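Local coordinates for protein ubiquitin-conjugating enzyme E2 U (Homo sapiens, PDB 1YRV) that catalyses the covalent attachment of ubiquitin to other proteins, as an E2 ubiquitin-conjugating enzyme that accepts ubiquitin from E1, here represented by its catalytic core domain, at residues G22-D34 with T44-E56. Numbering follows the deposited sequence.
Sequences GRAYLLLHRDFCD and TAKPVSEDMMEWE
F32 reaches from the helix onto the hairpin and meets W55 and P47 together. Its CG lies anti to the backbone N (chi1 -165°), which carries the ring out over the first strand. The six-membered ring of W55 turns its edge to the face of F32, a T-shaped pair with centroids 5.0 Å apart and planes at 80°; W55 CH2 comes 3.6 Å from F32 CD2. P47 also lies over the F32 ring, in a CH-pi contact through CG, 4.1 Å from the centroid, while its CA rests on a face of the indole. M52 lies along the helix between Y25 and F32, its SD near H29 CA. Bent at chi3 (93°), its chain runs obliquely past Y25, with SD 3.7 Å from Y25 CE1 in an oblique Met-aromatic contact, and then brings CE to F32 CD1. Y25 turns the edge of its ring to the carbonyl O of D51, CD1 to O 3.5 Å. One turn further along the helix from Y25, L28 CD1 rests against both M52 O and the M53 methyl CE. M53, bent at chi2 and chi3, ends with CE tightly against L28 CD1 (3.4 Å) and beside A24 CB. No hydrogen bond joins 22-34 to 44-56; instead W55 NE1 donates to M52 O (2.8 Å) from above the carbonyl plane, tying the indole to the loop. The contact thus seats the N-terminal helix of the UBC fold, 23-38, against the first hairpin of its antiparallel sheet, strands 43-47 and 54-60 and the turn joining them. F78 extends the apolar cluster, touching L28 and meeting the W55 ring, and A45 and W55 rest on L128 and L124 of helix 124-135. D31, bridged to R30, also binds Y82 OH and L124 N, linking the helix to that neighbour.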
loop_
_atom_site.group_PDB
_atom_site.type_symbol
_atom_site.label_atom_id
_atom_site.label_comp_id
_atom_site.label_asym_id
_atom_site.label_seq_id
_atom_site.Cartn_x
_atom_site.Cartn_y
_atom_site.Cartn_z
ATOM N N GLY A 22 23.678 4.665 -4.758
ATOM C CA GLY A 22 23.207 3.655 -3.819
ATOM C C GLY A 22 22.312 2.643 -4.498
ATOM O O GLY A 22 21.600 2.989 -5.449
ATOM N N ARG A 23 22.363 1.412 -4.012
ATOM C CA ARG A 23 21.580 0.292 -4.512
ATOM C C ARG A 23 20.074 0.613 -4.534
ATOM O O ARG A 23 19.423 0.596 -5.577
ATOM C CB ARG A 23 21.828 -0.901 -3.602
ATOM C CG ARG A 23 21.299 -2.198 -4.109
ATOM C CD ARG A 23 22.373 -2.923 -4.853
ATOM N NE ARG A 23 21.766 -4.075 -5.474
ATOM C CZ ARG A 23 22.181 -4.658 -6.582
ATOM N NH1 ARG A 23 23.247 -4.236 -7.254
ATOM N NH2 ARG A 23 21.467 -5.655 -7.036
ATOM N N ALA A 24 19.532 0.871 -3.350
ATOM C CA ALA A 24 18.117 1.247 -3.189
ATOM C C ALA A 24 17.726 2.400 -4.116
ATOM O O ALA A 24 16.723 2.318 -4.806
ATOM C CB ALA A 24 17.858 1.664 -1.789
ATOM N N TYR A 25 18.492 3.483 -4.095
ATOM C CA TYR A 25 18.188 4.608 -4.952
ATOM C C TYR A 25 18.110 4.215 -6.419
ATOM O O TYR A 25 17.184 4.610 -7.105
ATOM C CB TYR A 25 19.226 5.727 -4.770
ATOM C CG TYR A 25 19.030 6.897 -5.706
ATOM C CD1 TYR A 25 18.116 7.877 -5.417
ATOM C CD2 TYR A 25 19.695 6.959 -6.924
ATOM C CE1 TYR A 25 17.840 8.887 -6.310
ATOM C CE2 TYR A 25 19.441 7.972 -7.834
ATOM C CZ TYR A 25 18.492 8.946 -7.510
ATOM O OH TYR A 25 18.214 9.992 -8.379
ATOM N N LEU A 26 19.077 3.444 -6.907
ATOM C CA LEU A 26 19.068 3.036 -8.320
ATOM C C LEU A 26 17.904 2.111 -8.709
ATOM O O LEU A 26 17.369 2.177 -9.839
ATOM C CB LEU A 26 20.402 2.385 -8.682
ATOM C CG LEU A 26 21.618 3.330 -8.655
ATOM C CD1 LEU A 26 22.894 2.500 -8.637
ATOM C CD2 LEU A 26 21.595 4.263 -9.881
ATOM N N LEU A 27 17.534 1.238 -7.774
ATOM C CA LEU A 27 16.420 0.332 -7.967
ATOM C C LEU A 27 15.120 1.148 -8.018
ATOM O O LEU A 27 14.263 0.933 -8.885
ATOM C CB LEU A 27 16.357 -0.678 -6.820
ATOM C CG LEU A 27 17.463 -1.770 -6.766
ATOM C CD1 LEU A 27 17.393 -2.447 -5.395
ATOM C CD2 LEU A 27 17.302 -2.833 -7.883
ATOM N N LEU A 28 14.968 2.074 -7.083
ATOM C CA LEU A 28 13.758 2.881 -7.067
ATOM C C LEU A 28 13.722 3.805 -8.280
ATOM O O LEU A 28 12.652 4.101 -8.815
ATOM C CB LEU A 28 13.649 3.672 -5.760
ATOM C CG LEU A 28 13.273 2.825 -4.538
ATOM C CD1 LEU A 28 13.447 3.646 -3.266
ATOM C CD2 LEU A 28 11.865 2.315 -4.672
ATOM N N HIS A 29 14.895 4.252 -8.712
ATOM C CA HIS A 29 14.991 5.099 -9.883
ATOM C C HIS A 29 14.493 4.344 -11.090
ATOM O O HIS A 29 13.694 4.871 -11.856
ATOM C CB HIS A 29 16.418 5.541 -10.149
ATOM C CG HIS A 29 16.505 6.624 -11.165
ATOM N ND1 HIS A 29 16.448 7.955 -10.815
ATOM C CD2 HIS A 29 16.458 6.583 -12.511
ATOM C CE1 HIS A 29 16.354 8.685 -11.910
ATOM N NE2 HIS A 29 16.354 7.881 -12.954
ATOM N N ARG A 30 14.996 3.132 -11.280
ATOM C CA ARG A 30 14.549 2.295 -12.378
ATOM C C ARG A 30 13.051 2.029 -12.198
ATOM O O ARG A 30 12.267 2.301 -13.092
ATOM C CB ARG A 30 15.311 0.978 -12.400
ATOM C CG ARG A 30 14.738 -0.025 -13.387
ATOM C CD ARG A 30 14.954 -1.481 -12.897
ATOM N NE ARG A 30 14.343 -1.706 -11.595
ATOM C CZ ARG A 30 14.654 -2.705 -10.768
ATOM N NH1 ARG A 30 14.045 -2.857 -9.564
ATOM N NH2 ARG A 30 15.565 -3.577 -11.143
ATOM N N ASP A 31 12.648 1.512 -11.041
ATOM C CA ASP A 31 11.241 1.248 -10.795
ATOM C C ASP A 31 10.310 2.402 -11.128
ATOM O O ASP A 31 9.239 2.179 -11.670
ATOM C CB ASP A 31 11.007 0.885 -9.339
ATOM C CG ASP A 31 11.501 -0.504 -8.990
ATOM O OD1 ASP A 31 11.945 -1.232 -9.904
ATOM O OD2 ASP A 31 11.440 -0.855 -7.784
ATOM N N PHE A 32 10.683 3.621 -10.760
ATOM C CA PHE A 32 9.847 4.788 -11.040
ATOM C C PHE A 32 9.687 5.030 -12.534
ATOM O O PHE A 32 8.606 5.365 -13.003
ATOM C CB PHE A 32 10.441 6.024 -10.397
ATOM C CG PHE A 32 9.495 7.182 -10.311
ATOM C CD1 PHE A 32 9.980 8.485 -10.315
ATOM C CD2 PHE A 32 8.119 6.987 -10.200
ATOM C CE1 PHE A 32 9.099 9.586 -10.209
ATOM C CE2 PHE A 32 7.234 8.085 -10.094
ATOM C CZ PHE A 32 7.726 9.376 -10.099
ATOM N N CYS A 33 10.759 4.873 -13.296
ATOM C CA CYS A 33 10.655 5.046 -14.749
ATOM C C CYS A 33 9.671 4.013 -15.309
ATOM O O CYS A 33 8.905 4.310 -16.214
ATOM C CB CYS A 33 12.001 4.825 -15.431
ATOM S SG CYS A 33 13.211 6.069 -15.074
ATOM N N ASP A 34 9.716 2.802 -14.760
ATOM C CA ASP A 34 8.840 1.730 -15.192
ATOM C C ASP A 34 7.383 2.022 -14.873
ATOM O O ASP A 34 6.502 1.740 -15.665
ATOM C CB ASP A 34 9.232 0.427 -14.507
ATOM C CG ASP A 34 10.480 -0.184 -15.078
ATOM O OD1 ASP A 34 10.958 -1.182 -14.474
ATOM O OD2 ASP A 34 10.983 0.308 -16.120
ATOM N N THR A 44 -1.382 6.298 -8.484
ATOM C CA THR A 44 -0.516 7.466 -8.537
ATOM C C THR A 44 0.483 7.332 -7.423
ATOM O O THR A 44 0.125 6.949 -6.305
ATOM C CB THR A 44 -1.314 8.734 -8.303
ATOM O OG1 THR A 44 -2.495 8.691 -9.112
ATOM C CG2 THR A 44 -0.497 9.955 -8.681
ATOM N N ALA A 45 1.740 7.628 -7.724
ATOM C CA ALA A 45 2.801 7.523 -6.727
ATOM C C ALA A 45 3.832 8.576 -7.041
ATOM O O ALA A 45 4.258 8.724 -8.180
ATOM C CB ALA A 45 3.418 6.141 -6.761
ATOM N N LYS A 46 4.214 9.324 -6.028
ATOM C CA LYS A 46 5.171 10.384 -6.237
ATOM C C LYS A 46 6.230 10.407 -5.142
ATOM O O LYS A 46 5.903 10.310 -3.957
ATOM C CB LYS A 46 4.417 11.716 -6.263
ATOM C CG LYS A 46 5.223 12.907 -6.744
ATOM C CD LYS A 46 5.497 12.862 -8.265
ATOM C CE LYS A 46 6.657 13.812 -8.606
ATOM N NZ LYS A 46 6.735 14.946 -7.595
ATOM N N PRO A 47 7.520 10.507 -5.525
ATOM C CA PRO A 47 8.598 10.555 -4.534
ATOM C C PRO A 47 8.414 11.892 -3.824
ATOM O O PRO A 47 8.244 12.929 -4.467
ATOM C CB PRO A 47 9.865 10.578 -5.379
ATOM C CG PRO A 47 9.459 10.082 -6.666
ATOM C CD PRO A 47 8.077 10.619 -6.877
ATOM N N VAL A 48 8.461 11.878 -2.508
ATOM C CA VAL A 48 8.282 13.106 -1.780
ATOM C C VAL A 48 9.591 13.472 -1.071
ATOM O O VAL A 48 9.597 14.197 -0.080
ATOM C CB VAL A 48 7.088 12.948 -0.806
ATOM C CG1 VAL A 48 7.474 12.087 0.384
ATOM C CG2 VAL A 48 6.571 14.296 -0.403
ATOM N N SER A 49 10.707 12.961 -1.599
ATOM C CA SER A 49 12.039 13.253 -1.062
ATOM C C SER A 49 13.123 12.961 -2.097
ATOM O O SER A 49 12.949 12.117 -2.976
ATOM C CB SER A 49 12.322 12.454 0.228
ATOM O OG SER A 49 12.528 11.077 -0.039
ATOM N N GLU A 50 14.244 13.664 -1.978
ATOM C CA GLU A 50 15.370 13.505 -2.892
ATOM C C GLU A 50 15.927 12.089 -2.812
ATOM O O GLU A 50 16.491 11.552 -3.763
ATOM C CB GLU A 50 16.441 14.530 -2.544
ATOM C CG GLU A 50 16.760 15.435 -3.718
ATOM C CD GLU A 50 15.530 15.773 -4.558
ATOM O OE1 GLU A 50 14.930 16.864 -4.363
ATOM O OE2 GLU A 50 15.168 14.923 -5.408
ATOM N N ASP A 51 15.749 11.509 -1.636
ATOM C CA ASP A 51 16.156 10.146 -1.325
ATOM C C ASP A 51 15.515 9.116 -2.249
ATOM O O ASP A 51 16.114 8.085 -2.596
ATOM C CB ASP A 51 15.684 9.800 0.081
ATOM C CG ASP A 51 16.808 9.674 1.026
ATOM O OD1 ASP A 51 16.590 9.233 2.186
ATOM O OD2 ASP A 51 17.932 10.032 0.597
ATOM N N MET A 52 14.267 9.409 -2.578
ATOM C CA MET A 52 13.414 8.559 -3.359
ATOM C C MET A 52 12.974 7.433 -2.455
ATOM O O MET A 52 12.473 6.403 -2.906
ATOM C CB MET A 52 14.111 8.024 -4.595
ATOM C CG MET A 52 14.066 9.012 -5.728
ATOM S SD MET A 52 14.314 8.152 -7.275
ATOM C CE MET A 52 12.676 7.835 -7.722
ATOM N N MET A 53 13.141 7.674 -1.164
ATOM C CA MET A 53 12.788 6.722 -0.129
ATOM C C MET A 53 11.384 6.935 0.413
ATOM O O MET A 53 10.759 5.999 0.918
ATOM C CB MET A 53 13.755 6.848 1.043
ATOM C CG MET A 53 15.194 6.457 0.742
ATOM S SD MET A 53 15.573 4.680 0.595
ATOM C CE MET A 53 15.893 4.547 -1.128
ATOM N N GLU A 54 10.906 8.171 0.324
ATOM C CA GLU A 54 9.611 8.517 0.856
ATOM C C GLU A 54 8.646 8.767 -0.275
ATOM O O GLU A 54 8.923 9.577 -1.162
ATOM C CB GLU A 54 9.722 9.762 1.747
ATOM C CG GLU A 54 10.648 9.628 2.963
ATOM C CD GLU A 54 10.321 8.398 3.807
ATOM O OE1 GLU A 54 9.113 8.058 3.941
ATOM O OE2 GLU A 54 11.256 7.764 4.361
ATOM N N TRP A 55 7.511 8.059 -0.249
ATOM C CA TRP A 55 6.490 8.200 -1.304
ATOM C C TRP A 55 5.094 8.503 -0.824
ATOM O O TRP A 55 4.684 8.098 0.260
ATOM C CB TRP A 55 6.364 6.916 -2.120
ATOM C CG TRP A 55 7.593 6.561 -2.787
ATOM C CD1 TRP A 55 8.730 6.111 -2.205
ATOM C CD2 TRP A 55 7.880 6.738 -4.181
ATOM N NE1 TRP A 55 9.719 6.003 -3.153
ATOM C CE2 TRP A 55 9.223 6.377 -4.366
ATOM C CE3 TRP A 55 7.123 7.158 -5.285
ATOM C CZ2 TRP A 55 9.839 6.446 -5.614
ATOM C CZ3 TRP A 55 7.731 7.223 -6.531
ATOM C CH2 TRP A 55 9.088 6.860 -6.684
ATOM N N GLU A 56 4.348 9.186 -1.678
ATOM C CA GLU A 56 2.964 9.482 -1.395
ATOM C C GLU A 56 2.149 8.794 -2.472
ATOM O O GLU A 56 2.312 9.052 -3.675
ATOM C CB GLU A 56 2.724 10.976 -1.394
ATOM C CG GLU A 56 3.109 11.621 -0.087
ATOM C CD GLU A 56 2.803 13.112 -0.076
ATOM O OE1 GLU A 56 3.133 13.790 0.923
ATOM O OE2 GLU A 56 2.233 13.603 -1.076
#